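Local atomic coordinates of CrtC domain-containing protein (Fusarium vanettenii 77-13-4, PDB entry 7A0Q), a protein that probably hydrates the isoflavonoid kievitone as a fungal kievitone hydratase of the CrtC/lipocalin-like family. Residues E99-V104 with H142-F147; A153-V158 with T251-N256; E258-P263 with S292-F297; Y270-E275 with Y302-E307. All blocks are in the same frame, centred on the assembly; numbering follows the deposited sequence. Where two conformers were deposited one is given.

Contact 1 of 4, residues E99-V104 with H142-F147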
loop_
_atom_site.group_PDB
_atom_site.type_symbol
_atom_site.label_atom_id
_atom_site.label_comp_id
_atom_site.label_asym_id
_atom_site.label_seq_id
_atom_site.Cartn_x
_atom_site.Cartn_y
_atom_site.Cartn_z
ATOM N N GLU A 99 18.429 -4.692 -5.997
ATOM C CA GLU A 99 18.745 -3.289 -6.232
ATOM C C GLU A 99 17.521 -2.423 -5.959
ATOM O O GLU A 99 16.429 -2.695 -6.465
ATOM C CB GLU A 99 19.236 -3.070 -7.664
ATOM C CG GLU A 99 19.697 -1.634 -7.917
ATOM C CD GLU A 99 20.193 -1.399 -9.336
ATOM O OE1 GLU A 99 20.312 -0.221 -9.735
ATOM O OE2 GLU A 99 20.459 -2.385 -10.055
ATOM N N TYR A 100 17.717 -1.367 -5.170
ATOM C CA TYR A 100 16.616 -0.571 -4.643
ATOM C C TYR A 100 16.937 0.907 -4.790
ATOM O O TYR A 100 18.050 1.336 -4.476
ATOM C CB TYR A 100 16.373 -0.935 -3.175
ATOM C CG TYR A 100 15.381 -0.067 -2.423
ATOM C CD1 TYR A 100 14.011 -0.254 -2.567
ATOM C CD2 TYR A 100 15.820 0.910 -1.529
ATOM C CE1 TYR A 100 13.104 0.520 -1.856
ATOM C CE2 TYR A 100 14.917 1.693 -0.813
ATOM C CZ TYR A 100 13.561 1.497 -0.986
ATOM O OH TYR A 100 12.657 2.273 -0.286
ATOM N N HIS A 101 15.965 1.678 -5.276
ATOM C CA HIS A 101 16.099 3.122 -5.402
ATOM C C HIS A 101 14.841 3.783 -4.869
ATOM O O HIS A 101 13.739 3.259 -5.049
ATOM C CB HIS A 101 16.327 3.531 -6.853
ATOM C CG HIS A 101 17.593 2.979 -7.428
ATOM N ND1 HIS A 101 18.822 3.565 -7.215
ATOM C CD2 HIS A 101 17.825 1.873 -8.173
ATOM C CE1 HIS A 101 19.755 2.854 -7.821
ATOM N NE2 HIS A 101 19.178 1.821 -8.407
ATOM N N GLN A 102 15.008 4.934 -4.221
ATOM C CA GLN A 102 13.880 5.646 -3.639
ATOM C C GLN A 102 14.170 7.136 -3.606
ATOM O O GLN A 102 15.327 7.567 -3.622
ATOM C CB GLN A 102 13.567 5.156 -2.219
ATOM C CG GLN A 102 14.747 5.189 -1.239
ATOM C CD GLN A 102 15.031 6.567 -0.658
ATOM O OE1 GLN A 102 14.119 7.350 -0.393
ATOM N NE2 GLN A 102 16.314 6.867 -0.461
ATOM N N TYR A 103 13.099 7.919 -3.520
ATOM C CA TYR A 103 13.228 9.342 -3.239
ATOM C C TYR A 103 11.930 9.861 -2.645
ATOM O O TYR A 103 10.872 9.233 -2.764
ATOM C CB TYR A 103 13.590 10.143 -4.497
ATOM C CG TYR A 103 12.437 10.324 -5.463
ATOM C CD1 TYR A 103 12.134 9.340 -6.395
ATOM C CD2 TYR A 103 11.659 11.470 -5.443
ATOM C CE1 TYR A 103 11.093 9.497 -7.283
ATOM C CE2 TYR A 103 10.609 11.641 -6.336
ATOM C CZ TYR A 103 10.333 10.646 -7.250
ATOM O OH TYR A 103 9.293 10.796 -8.141
ATOM N N VAL A 104 12.038 11.019 -2.000
ATOM C CA VAL A 104 10.914 11.789 -1.478
ATOM C C VAL A 104 11.105 13.215 -1.965
ATOM O O VAL A 104 12.188 13.788 -1.791
ATOM C CB VAL A 104 10.853 11.764 0.064
ATOM C CG1 VAL A 104 9.625 12.532 0.568
ATOM C CG2 VAL A 104 10.889 10.340 0.621
ATOM N N HIS A 142 12.297 10.872 -12.096
ATOM C CA HIS A 142 13.370 11.203 -11.183
ATOM C C HIS A 142 14.551 10.321 -11.541
ATOM O O HIS A 142 14.373 9.180 -11.980
ATOM C CB HIS A 142 12.920 10.960 -9.740
ATOM C CG HIS A 142 13.814 11.555 -8.700
ATOM N ND1 HIS A 142 13.597 12.806 -8.163
ATOM C CD2 HIS A 142 14.896 11.052 -8.061
ATOM C CE1 HIS A 142 14.524 13.058 -7.255
ATOM N NE2 HIS A 142 15.326 12.010 -7.174
ATOM N N ASP A 143 15.757 10.856 -11.397
ATOM C CA ASP A 143 16.929 10.048 -11.689
ATOM C C ASP A 143 16.916 8.795 -10.821
ATOM O O ASP A 143 16.706 8.867 -9.606
ATOM C CB ASP A 143 18.205 10.860 -11.470
ATOM C CG ASP A 143 18.492 11.808 -12.621
ATOM O OD1 ASP A 143 18.094 11.497 -13.767
ATOM O OD2 ASP A 143 19.114 12.863 -12.379
ATOM N N ASN A 144 17.076 7.643 -11.470
ATOM C CA ASN A 144 17.074 6.304 -10.888
ATOM C C ASN A 144 15.715 5.868 -10.345
ATOM O O ASN A 144 15.620 4.758 -9.817
ATOM C CB ASN A 144 18.130 6.141 -9.785
ATOM C CG ASN A 144 19.535 6.419 -10.284
ATOM O OD1 ASN A 144 20.232 5.512 -10.737
ATOM N ND2 ASN A 144 19.955 7.674 -10.206
ATOM N N VAL A 145 14.665 6.687 -10.457
ATOM C CA VAL A 145 13.296 6.230 -10.196
ATOM C C VAL A 145 12.380 6.813 -11.268
ATOM O O VAL A 145 11.789 7.883 -11.095
ATOM C CB VAL A 145 12.813 6.614 -8.785
ATOM C CG1 VAL A 145 11.398 6.073 -8.540
ATOM C CG2 VAL A 145 13.746 6.082 -7.731
ATOM N N THR A 146 12.270 6.123 -12.397
ATOM C CA THR A 146 11.491 6.603 -13.526
ATOM C C THR A 146 10.569 5.488 -13.993
ATOM O O THR A 146 11.024 4.370 -14.245
ATOM C CB THR A 146 12.408 7.064 -14.673
ATOM O OG1 THR A 146 13.086 8.266 -14.282
ATOM C CG2 THR A 146 11.593 7.352 -15.927
ATOM N N PHE A 147 9.274 5.775 -14.064
ATOM C CA PHE A 147 8.305 4.769 -14.480
ATOM C C PHE A 147 7.026 5.483 -14.880
ATOM O O PHE A 147 6.835 6.667 -14.600
ATOM C CB PHE A 147 8.048 3.717 -13.382
ATOM C CG PHE A 147 7.604 4.293 -12.053
ATOM C CD1 PHE A 147 6.282 4.690 -11.853
ATOM C CD2 PHE A 147 8.504 4.406 -10.999
ATOM C CE1 PHE A 147 5.877 5.218 -10.623
ATOM C CE2 PHE A 147 8.098 4.916 -9.750
ATOM C CZ PHE A 147 6.782 5.314 -9.576
#

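Contact 2 of 4, residues A153-V158 with T251-N256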
loop_
_atom_site.group_PDB
_atom_site.type_symbol
_atom_site.label_atom_id
_atom_site.label_comp_id
_atom_site.label_asym_id
_atom_site.label_seq_id
_atom_site.Cartn_x
_atom_site.Cartn_y
_atom_site.Cartn_z
ATOM N N ALA A 153 -9.030 -0.926 -12.267
ATOM C CA ALA A 153 -9.467 -1.522 -11.003
ATOM C C ALA A 153 -10.409 -2.708 -11.230
ATOM O O ALA A 153 -11.528 -2.763 -10.720
ATOM C CB ALA A 153 -10.119 -0.463 -10.128
ATOM N N THR A 154 -9.899 -3.690 -11.978
ATOM C CA THR A 154 -10.572 -4.950 -12.268
ATOM C C THR A 154 -10.524 -5.910 -11.081
ATOM O O THR A 154 -10.203 -7.088 -11.244
ATOM C CB THR A 154 -9.903 -5.590 -13.491
ATOM O OG1 THR A 154 -8.554 -5.957 -13.138
ATOM C CG2 THR A 154 -9.881 -4.621 -14.646
ATOM N N THR A 155 -10.837 -5.418 -9.880
ATOM C CA THR A 155 -10.490 -6.134 -8.661
ATOM C C THR A 155 -11.443 -5.703 -7.548
ATOM O O THR A 155 -11.750 -4.514 -7.412
ATOM C CB THR A 155 -9.019 -5.865 -8.292
ATOM O OG1 THR A 155 -8.638 -6.645 -7.153
ATOM C CG2 THR A 155 -8.759 -4.359 -8.035
ATOM N N GLY A 156 -11.929 -6.678 -6.782
ATOM C CA GLY A 156 -12.893 -6.385 -5.723
ATOM C C GLY A 156 -12.267 -5.582 -4.585
ATOM O O GLY A 156 -11.194 -5.927 -4.078
ATOM N N ALA A 157 -12.938 -4.501 -4.180
ATOM C CA ALA A 157 -12.359 -3.597 -3.192
ATOM C C ALA A 157 -12.276 -4.237 -1.810
ATOM O O ALA A 157 -13.121 -5.053 -1.421
ATOM C CB ALA A 157 -13.175 -2.304 -3.085
ATOM N N VAL A 158 -11.219 -3.865 -1.083
ATOM C CA VAL A 158 -11.079 -4.126 0.351
ATOM C C VAL A 158 -11.609 -2.885 1.055
ATOM O O VAL A 158 -11.000 -1.817 0.975
ATOM C CB VAL A 158 -9.615 -4.379 0.740
ATOM C CG1 VAL A 158 -9.468 -4.575 2.254
ATOM C CG2 VAL A 158 -9.030 -5.562 -0.044
ATOM N N THR A 251 -8.661 -6.472 8.016
ATOM C CA THR A 251 -9.798 -6.577 7.112
ATOM C C THR A 251 -9.385 -7.520 5.993
ATOM O O THR A 251 -8.362 -7.306 5.339
ATOM C CB THR A 251 -10.213 -5.223 6.535
ATOM O OG1 THR A 251 -10.456 -4.282 7.596
ATOM C CG2 THR A 251 -11.485 -5.390 5.700
ATOM N N ILE A 252 -10.148 -8.581 5.809
ATOM C CA ILE A 252 -9.830 -9.580 4.803
ATOM C C ILE A 252 -10.977 -9.628 3.815
ATOM O O ILE A 252 -12.117 -9.910 4.195
ATOM C CB ILE A 252 -9.594 -10.963 5.426
ATOM C CG1 ILE A 252 -8.492 -10.878 6.489
ATOM C CG2 ILE A 252 -9.289 -11.975 4.304
ATOM C CD1 ILE A 252 -8.169 -12.211 7.161
ATOM N N ARG A 253 -10.680 -9.342 2.547
ATOM C CA ARG A 253 -11.648 -9.532 1.484
ATOM C C ARG A 253 -11.452 -10.927 0.918
ATOM O O ARG A 253 -10.336 -11.289 0.540
ATOM C CB ARG A 253 -11.474 -8.479 0.390
ATOM C CG ARG A 253 -12.543 -8.549 -0.695
ATOM C CD ARG A 253 -11.908 -8.380 -2.087
ATOM N NE ARG A 253 -11.224 -9.595 -2.530
ATOM C CZ ARG A 253 -10.533 -9.698 -3.669
ATOM N NH1 ARG A 253 -10.404 -8.654 -4.490
ATOM N NH2 ARG A 253 -9.960 -10.850 -3.991
ATOM N N GLY A 254 -12.519 -11.709 0.895
ATOM C CA GLY A 254 -12.494 -13.024 0.293
ATOM C C GLY A 254 -13.164 -13.037 -1.066
ATOM O O GLY A 254 -13.106 -12.063 -1.829
ATOM N N ALA A 255 -13.790 -14.168 -1.379
ATOM C CA ALA A 255 -14.583 -14.301 -2.587
ATOM C C ALA A 255 -15.967 -13.692 -2.387
ATOM O O ALA A 255 -16.456 -13.559 -1.263
ATOM C CB ALA A 255 -14.712 -15.778 -2.976
ATOM N N ASN A 256 -16.602 -13.321 -3.501
ATOM C CA ASN A 256 -18.012 -12.928 -3.505
ATOM C C ASN A 256 -18.290 -11.754 -2.562
ATOM O O ASN A 256 -19.360 -11.673 -1.956
ATOM C CB ASN A 256 -18.902 -14.129 -3.165
ATOM C CG ASN A 256 -18.671 -15.307 -4.111
ATOM O OD1 ASN A 256 -18.933 -15.208 -5.309
ATOM N ND2 ASN A 256 -18.176 -16.418 -3.576
#

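Contact 3 of 4, residues E258-P263 with S292-F297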
loop_
_atom_site.group_PDB
_atom_site.type_symbol
_atom_site.label_atom_id
_atom_site.label_comp_id
_atom_site.label_asym_id
_atom_site.label_seq_id
_atom_site.Cartn_x
_atom_site.Cartn_y
_atom_site.Cartn_z
ATOM N N GLU A 258 -17.148 -11.188 0.292
ATOM C CA GLU A 258 -17.169 -11.498 1.724
ATOM C C GLU A 258 -16.019 -10.789 2.441
ATOM O O GLU A 258 -14.880 -10.795 1.970
ATOM C CB GLU A 258 -17.081 -13.012 1.928
ATOM C CG GLU A 258 -18.270 -13.779 1.334
ATOM C CD GLU A 258 -17.957 -15.239 1.048
ATOM O OE1 GLU A 258 -16.961 -15.768 1.597
ATOM O OE2 GLU A 258 -18.710 -15.855 0.267
ATOM N N THR A 259 -16.316 -10.159 3.578
ATOM C CA THR A 259 -15.332 -9.326 4.258
ATOM C C THR A 259 -15.254 -9.734 5.725
ATOM O O THR A 259 -16.279 -9.780 6.410
ATOM C CB THR A 259 -15.693 -7.836 4.124
ATOM O OG1 THR A 259 -15.847 -7.497 2.734
ATOM C CG2 THR A 259 -14.599 -6.947 4.716
ATOM N N LEU A 260 -14.046 -10.056 6.188
ATOM C CA LEU A 260 -13.795 -10.443 7.575
ATOM C C LEU A 260 -13.094 -9.300 8.298
ATOM O O LEU A 260 -12.134 -8.726 7.781
ATOM C CB LEU A 260 -12.935 -11.713 7.649
ATOM C CG LEU A 260 -13.248 -12.760 6.575
ATOM C CD1 LEU A 260 -12.297 -13.953 6.686
ATOM C CD2 LEU A 260 -14.700 -13.202 6.678
ATOM N N VAL A 261 -13.574 -8.967 9.490
ATOM C CA VAL A 261 -12.957 -7.944 10.328
ATOM C C VAL A 261 -12.540 -8.642 11.623
ATOM O O VAL A 261 -13.380 -8.960 12.476
ATOM C CB VAL A 261 -13.910 -6.773 10.577
ATOM C CG1 VAL A 261 -13.198 -5.673 11.363
ATOM C CG2 VAL A 261 -14.441 -6.252 9.217
ATOM N N LEU A 262 -11.238 -8.909 11.764
ATOM C CA LEU A 262 -10.763 -9.875 12.753
ATOM C C LEU A 262 -9.643 -9.284 13.595
ATOM O O LEU A 262 -8.727 -8.653 13.062
ATOM C CB LEU A 262 -10.248 -11.156 12.070
ATOM C CG LEU A 262 -11.178 -11.788 11.027
ATOM C CD1 LEU A 262 -10.492 -12.964 10.340
ATOM C CD2 LEU A 262 -12.479 -12.236 11.680
ATOM N N PRO A 263 -9.684 -9.474 14.913
ATOM C CA PRO A 263 -8.534 -9.101 15.746
ATOM C C PRO A 263 -7.317 -9.944 15.398
ATOM O O PRO A 263 -7.432 -11.069 14.910
ATOM C CB PRO A 263 -9.012 -9.397 17.176
ATOM C CG PRO A 263 -10.496 -9.536 17.097
ATOM C CD PRO A 263 -10.782 -10.051 15.704
ATOM N N SER A 292 -7.249 -13.858 14.420
ATOM C CA SER A 292 -8.179 -14.653 15.220
ATOM C C SER A 292 -9.179 -15.381 14.340
ATOM O O SER A 292 -9.907 -14.758 13.558
ATOM C CB SER A 292 -8.919 -13.757 16.214
ATOM O OG SER A 292 -9.719 -14.523 17.113
ATOM N N GLY A 293 -9.222 -16.705 14.484
ATOM C CA GLY A 293 -10.165 -17.527 13.759
ATOM C C GLY A 293 -9.807 -17.784 12.314
ATOM O O GLY A 293 -10.570 -18.467 11.617
ATOM N N PHE A 294 -8.669 -17.273 11.841
ATOM C CA PHE A 294 -8.334 -17.313 10.422
ATOM C C PHE A 294 -7.027 -18.043 10.151
ATOM O O PHE A 294 -7.022 -19.003 9.374
ATOM C CB PHE A 294 -8.281 -15.879 9.866
ATOM C CG PHE A 294 -8.081 -15.815 8.377
ATOM C CD1 PHE A 294 -9.143 -16.035 7.511
ATOM C CD2 PHE A 294 -6.832 -15.540 7.837
ATOM C CE1 PHE A 294 -8.964 -15.983 6.141
ATOM C CE2 PHE A 294 -6.649 -15.483 6.466
ATOM C CZ PHE A 294 -7.718 -15.706 5.613
ATOM N N GLY A 295 -5.917 -17.619 10.747
ATOM C CA GLY A 295 -4.663 -18.320 10.527
ATOM C C GLY A 295 -3.521 -17.613 11.220
ATOM O O GLY A 295 -3.698 -16.591 11.884
ATOM N N ASP A 296 -2.330 -18.185 11.073
ATOM C CA ASP A 296 -1.135 -17.548 11.604
ATOM C C ASP A 296 -0.072 -17.515 10.520
ATOM O O ASP A 296 -0.045 -18.360 9.622
ATOM C CB ASP A 296 -0.605 -18.235 12.885
ATOM C CG ASP A 296 -0.464 -19.736 12.748
ATOM O OD1 ASP A 296 -0.225 -20.232 11.629
ATOM O OD2 ASP A 296 -0.583 -20.431 13.776
ATOM N N PHE A 297 0.786 -16.506 10.598
ATOM C CA PHE A 297 1.707 -16.188 9.518
ATOM C C PHE A 297 3.064 -15.791 10.069
ATOM O O PHE A 297 3.156 -15.127 11.106
ATOM C CB PHE A 297 1.148 -15.057 8.639
ATOM C CG PHE A 297 -0.252 -15.311 8.162
ATOM C CD1 PHE A 297 -0.477 -15.964 6.963
ATOM C CD2 PHE A 297 -1.343 -14.939 8.940
ATOM C CE1 PHE A 297 -1.773 -16.221 6.529
ATOM C CE2 PHE A 297 -2.637 -15.196 8.519
ATOM C CZ PHE A 297 -2.855 -15.830 7.315
#

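Contact 4 of 4, residues Y270-E275 with Y302-E307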
loop_
_atom_site.group_PDB
_atom_site.type_symbol
_atom_site.label_atom_id
_atom_site.label_comp_id
_atom_site.label_asym_id
_atom_site.label_seq_id
_atom_site.Cartn_x
_atom_site.Cartn_y
_atom_site.Cartn_z
ATOM N N TYR A 270 13.204 -8.911 15.995
ATOM C CA TYR A 270 14.378 -8.080 15.771
ATOM C C TYR A 270 15.664 -8.894 15.645
ATOM O O TYR A 270 16.756 -8.345 15.822
ATOM C CB TYR A 270 14.516 -7.044 16.886
ATOM C CG TYR A 270 13.463 -5.951 16.892
ATOM C CD1 TYR A 270 12.216 -6.164 17.471
ATOM C CD2 TYR A 270 13.723 -4.702 16.341
ATOM C CE1 TYR A 270 11.256 -5.159 17.495
ATOM C CE2 TYR A 270 12.771 -3.696 16.359
ATOM C CZ TYR A 270 11.540 -3.931 16.935
ATOM O OH TYR A 270 10.599 -2.927 16.950
ATOM N N LYS A 271 15.566 -10.192 15.342
ATOM C CA LYS A 271 16.765 -10.943 14.985
ATOM C C LYS A 271 17.477 -10.284 13.812
ATOM O O LYS A 271 18.709 -10.196 13.791
ATOM C CB LYS A 271 16.416 -12.392 14.651
ATOM C CG LYS A 271 15.922 -13.220 15.827
ATOM C CD LYS A 271 14.972 -14.318 15.363
ATOM C CE LYS A 271 15.595 -15.703 15.502
ATOM N NZ LYS A 271 14.662 -16.781 15.056
ATOM N N ARG A 272 16.711 -9.804 12.835
ATOM C CA ARG A 272 17.217 -9.015 11.721
ATOM C C ARG A 272 16.620 -7.620 11.806
ATOM O O ARG A 272 15.432 -7.462 12.104
ATOM C CB ARG A 272 16.856 -9.637 10.375
ATOM C CG ARG A 272 17.233 -11.095 10.216
ATOM C CD ARG A 272 17.008 -11.556 8.785
ATOM N NE ARG A 272 15.651 -11.268 8.327
ATOM C CZ ARG A 272 15.352 -10.818 7.113
ATOM N NH1 ARG A 272 16.315 -10.601 6.228
ATOM N NH2 ARG A 272 14.089 -10.583 6.781
ATOM N N THR A 273 17.444 -6.608 11.567
ATOM C CA THR A 273 16.994 -5.234 11.687
ATOM C C THR A 273 17.561 -4.410 10.546
ATOM O O THR A 273 18.511 -4.812 9.870
ATOM C CB THR A 273 17.404 -4.596 13.026
ATOM O OG1 THR A 273 18.831 -4.619 13.156
ATOM C CG2 THR A 273 16.765 -5.322 14.204
ATOM N N TYR A 274 16.950 -3.246 10.340
ATOM C CA TYR A 274 17.488 -2.213 9.464
ATOM C C TYR A 274 17.444 -0.887 10.207
ATOM O O TYR A 274 16.363 -0.423 10.587
ATOM C CB TYR A 274 16.710 -2.101 8.149
ATOM C CG TYR A 274 17.304 -1.040 7.249
ATOM C CD1 TYR A 274 18.566 -1.214 6.684
ATOM C CD2 TYR A 274 16.631 0.151 6.993
ATOM C CE1 TYR A 274 19.131 -0.249 5.883
ATOM C CE2 TYR A 274 17.193 1.130 6.181
ATOM C CZ TYR A 274 18.448 0.921 5.633
ATOM O OH TYR A 274 19.032 1.875 4.827
ATOM N N GLU A 275 18.606 -0.274 10.414
ATOM C CA GLU A 275 18.639 1.048 11.022
ATOM C C GLU A 275 18.287 2.104 9.984
ATOM O O GLU A 275 18.852 2.121 8.889
ATOM C CB GLU A 275 20.011 1.339 11.636
ATOM C CG GLU A 275 20.396 0.414 12.778
ATOM C CD GLU A 275 19.642 0.718 14.060
ATOM O OE1 GLU A 275 18.973 1.773 14.134
ATOM O OE2 GLU A 275 19.722 -0.094 15.014
ATOM N N TYR A 302 11.942 -8.874 2.336
ATOM C CA TYR A 302 12.687 -9.498 1.241
ATOM C C TYR A 302 14.158 -9.094 1.252
ATOM O O TYR A 302 15.037 -9.906 0.934
ATOM C CB TYR A 302 12.039 -9.108 -0.084
ATOM C CG TYR A 302 12.460 -9.912 -1.294
ATOM C CD1 TYR A 302 11.928 -11.176 -1.535
ATOM C CD2 TYR A 302 13.353 -9.389 -2.217
ATOM C CE1 TYR A 302 12.295 -11.903 -2.657
ATOM C CE2 TYR A 302 13.723 -10.104 -3.336
ATOM C CZ TYR A 302 13.191 -11.361 -3.547
ATOM O OH TYR A 302 13.552 -12.075 -4.667
ATOM N N THR A 303 14.439 -7.838 1.584
ATOM C CA THR A 303 15.798 -7.332 1.685
ATOM C C THR A 303 15.804 -6.207 2.712
ATOM O O THR A 303 14.761 -5.628 3.027
ATOM C CB THR A 303 16.327 -6.861 0.323
ATOM O OG1 THR A 303 17.746 -6.692 0.398
ATOM C CG2 THR A 303 15.682 -5.538 -0.091
ATOM N N GLU A 304 16.993 -5.914 3.245
ATOM C CA GLU A 304 17.092 -5.067 4.434
ATOM C C GLU A 304 16.658 -3.632 4.150
ATOM O O GLU A 304 15.780 -3.091 4.832
ATOM C CB GLU A 304 18.523 -5.085 4.988
ATOM C CG GLU A 304 18.962 -6.405 5.603
ATOM C CD GLU A 304 19.337 -7.447 4.559
ATOM O OE1 GLU A 304 19.420 -7.096 3.364
ATOM O OE2 GLU A 304 19.556 -8.617 4.937
ATOM N N ASP A 305 17.285 -2.984 3.170
ATOM C CA ASP A 305 17.044 -1.570 2.887
ATOM C C ASP A 305 15.850 -1.442 1.944
ATOM O O ASP A 305 15.956 -1.706 0.744
ATOM C CB ASP A 305 18.293 -0.925 2.294
ATOM C CG ASP A 305 18.092 0.546 1.943
ATOM O OD1 ASP A 305 17.059 1.139 2.328
ATOM O OD2 ASP A 305 18.985 1.115 1.277
ATOM N N GLN A 306 14.708 -1.030 2.494
ATOM C CA GLN A 306 13.531 -0.650 1.707
ATOM C C GLN A 306 12.868 0.566 2.344
ATOM O O GLN A 306 11.647 0.626 2.514
ATOM C CB GLN A 306 12.539 -1.805 1.575
ATOM C CG GLN A 306 13.138 -3.095 1.023
ATOM C CD GLN A 306 12.090 -4.145 0.727
ATOM O OE1 GLN A 306 11.332 -4.025 -0.229
ATOM N NE2 GLN A 306 12.027 -5.178 1.565
ATOM N N GLU A 307 13.682 1.564 2.697
ATOM C CA GLU A 307 13.222 2.749 3.414
ATOM C C GLU A 307 13.155 3.962 2.493
ATOM O O GLU A 307 14.157 4.338 1.869
ATOM C CB GLU A 307 14.136 3.055 4.600
ATOM C CG GLU A 307 13.650 4.243 5.409
ATOM C CD GLU A 307 14.650 4.667 6.469
ATOM O OE1 GLU A 307 15.870 4.552 6.217
ATOM O OE2 GLU A 307 14.203 5.115 7.542
HETATM O O HOH W 1 15.634 -11.489 3.218
HETATM O O HOH W 2 17.781 4.104 4.420
#

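Contact 1 of 4, residues E99-V104 with H142-F147
H101 meets N144 and V145 first. The CB of N144 lies over one face of the H101 imidazole, 4.1 Å from its centroid. H101 CB comes to 3.3 Å from N144 O and also rests on V145 CG2. E99 fixes the far end of this ring. H101 NE2 donates to E99 OE1 at 2.7 Å, almost straight (173°) and in the ring plane, on the anti lone pair of the carboxylate. The same oxygen is also hydrogen-bonded to H190. At Q102 only the backbone is near, with its N beside V145 CG2. Q102 OE1 is hydrogen-bonded to V309 N. Y103 makes the main contact. Its CG sits between the backbone N and carbonyl carbon (chi1 75°), which lays the phenol ring flat on the H142 imidazole. The centroids are 3.8 Å apart and the planes 4° from parallel, a face-to-face stack. Each CB also sits over the partner ring, because the two side chains run past each other in opposite senses. V145 CG1 closes the Y103 edge at 3.7 Å from CE1. The Y103 hydroxyl is hydrogen-bonded to S140. H142 and V145 end a tight type II turn between strands 136-142 and 145-152 of the N-terminal lipocalin domain. The turn is therefore held against strand 100-107 by ring faces and methyl groups, while H101 NE2 and the Y103 hydroxyl bond to E99 and S140.

Contact 2 of 4, residues A153-V158 with T251-N256
R253 reaches across to G156 where two lipocalin-like domains meet. The loop 153-158 belongs to the N-terminal CrtC lipocalin domain. Strand 245-253 belongs to the closed eight-stranded barrel of the second. The tight part is the arginine. Its CG is anti to the backbone N and the chain bends at chi2 (-137°), which takes CD past G156 O at 3.2 Å and A157 O at 3.6 Å. A further bend at chi3 turns the guanidinium. NH1 gives the one hydrogen bond between the segments, to G156 O at 2.9 Å, with the oxygen in the guanidinium plane. NH2 turns to other groups, the carboxylate of E31 in a salt bridge and the backbone O of E230. T155 OG1 is also hydrogen-bonded to E31, so this one acid ties the loop and the arginine together. V158 adds a thinner apolar layer. Its CG2 packs on R253 CB at 3.8 Å, while its CG1 comes no nearer than 4.1 Å to T251 CG2. T251 OG1 is hydrogen-bonded to G161 N. Beyond G254 the chain departs from the loop, and N256 is exposed. Within its own segment, R253 NE makes only a weak, bent bond to G254 O, 3.2 Å long.

Contact 3 of 4, residues E258-P263 with S292-F297
P263 and S292 bring the two backbones closest, with their CA atoms 5.6 Å apart. S292 N donates to P263 O at 2.8 Å, with an N-H...O angle of 169°. The bond points nearly straight down the carbonyl. S292 CB sits 3.3 Å from the same oxygen and faces the P263 ring more loosely. From here the segments diverge. G293, with positive phi (78°), helps turn the chain, and F294 and G295 both face I291 in a classic beta bulge. The setting is one end of the eight-stranded lipocalin-like barrel. Strand 282-291 lies between strands 259-275 and 295-308, and residues 292-294 link it to the latter. The side chains of L260 and L262 extend from strand 259-275 toward this link. L262 CD1 touches F294 CB at 3.7 Å and lies equally close to S292 O. L260 CD1 reaches the F294 ring at CD1 and CE1, each 3.9 Å away. Both leucines cross the phenylalanine at about a right angle. F294 has CG anti to its backbone N (chi1 -174°), a torsion that swings the ring toward L260. The ring is buried. I252 of the neighbouring strand packs on it and also touches both leucines. Y231 and H329 each meet the F294 ring in a T-shaped, edge-to-face pair.

Contact 4 of 4, residues Y270-E275 with Y302-E307
Y274 and E304 are nearest in backbone, with CA atoms 5.8 Å apart, and the touching parts run only 30° from each other. Both lie in the lipocalin-like barrel. Strand 282-291 lies between the two in the barrel order, but here the Y274 side chain packs directly on the backbone bend at E304 and D305, near the corner at K271 and R272. The Y274 ring carries the contact. With CG anti to the backbone N, the ring projects over this bend. D305 CA sits over one face, 4.0 Å from the centroid, in a CH-pi contact. The D305 carboxylate plane is nearly parallel to the ring, 9° apart, and its OD1 is 3.3 Å from Y274 OH. E304 O lies obliquely by the ring, 3.5 Å from CG, and is hydrogen-bonded to Y318. The E307 carboxylate plane is almost perpendicular to the ring (85°), with OE1 at the ring edge. A water bridges the two, 2.6 Å from Y274 OH and 2.7 Å from E307 OE1. The E307 carboxylate is further held by S276 OG, A277 N and Y283 OH. R272 pairs with D286 in a salt bridge and gives NH2 to S301 O. Its NH1 stays 4.0 Å from E304 OE2, too long for a salt bridge. A second water links this end, weakly bonded to R272 NH1 and donating to Y302 O at 2.8 Å.

Contacts 1 and 4 touch, with centres 19 Å apart, although contact 1 lies in the N-terminal CrtC lipocalin domain and contact 4 in the barrel. Y100 OH packs 3.1 Å from Q306 C, and Q102 CG lies 3.3 Å from E307 O. Contact 2 joins these domains on the opposite side of the chain centre, about 30 Å from the centres of contacts 1 and 4. It touches contact 3, where I252 O and L260 N are 2.8 Å apart, a probable hydrogen bond. Contacts 3 and 4 both use strands 259-275 and 295-308; their centres are 27 Å apart. The magnesium ion lies about 11 Å from the Y103 side chain, and an attached glycan touches Y270.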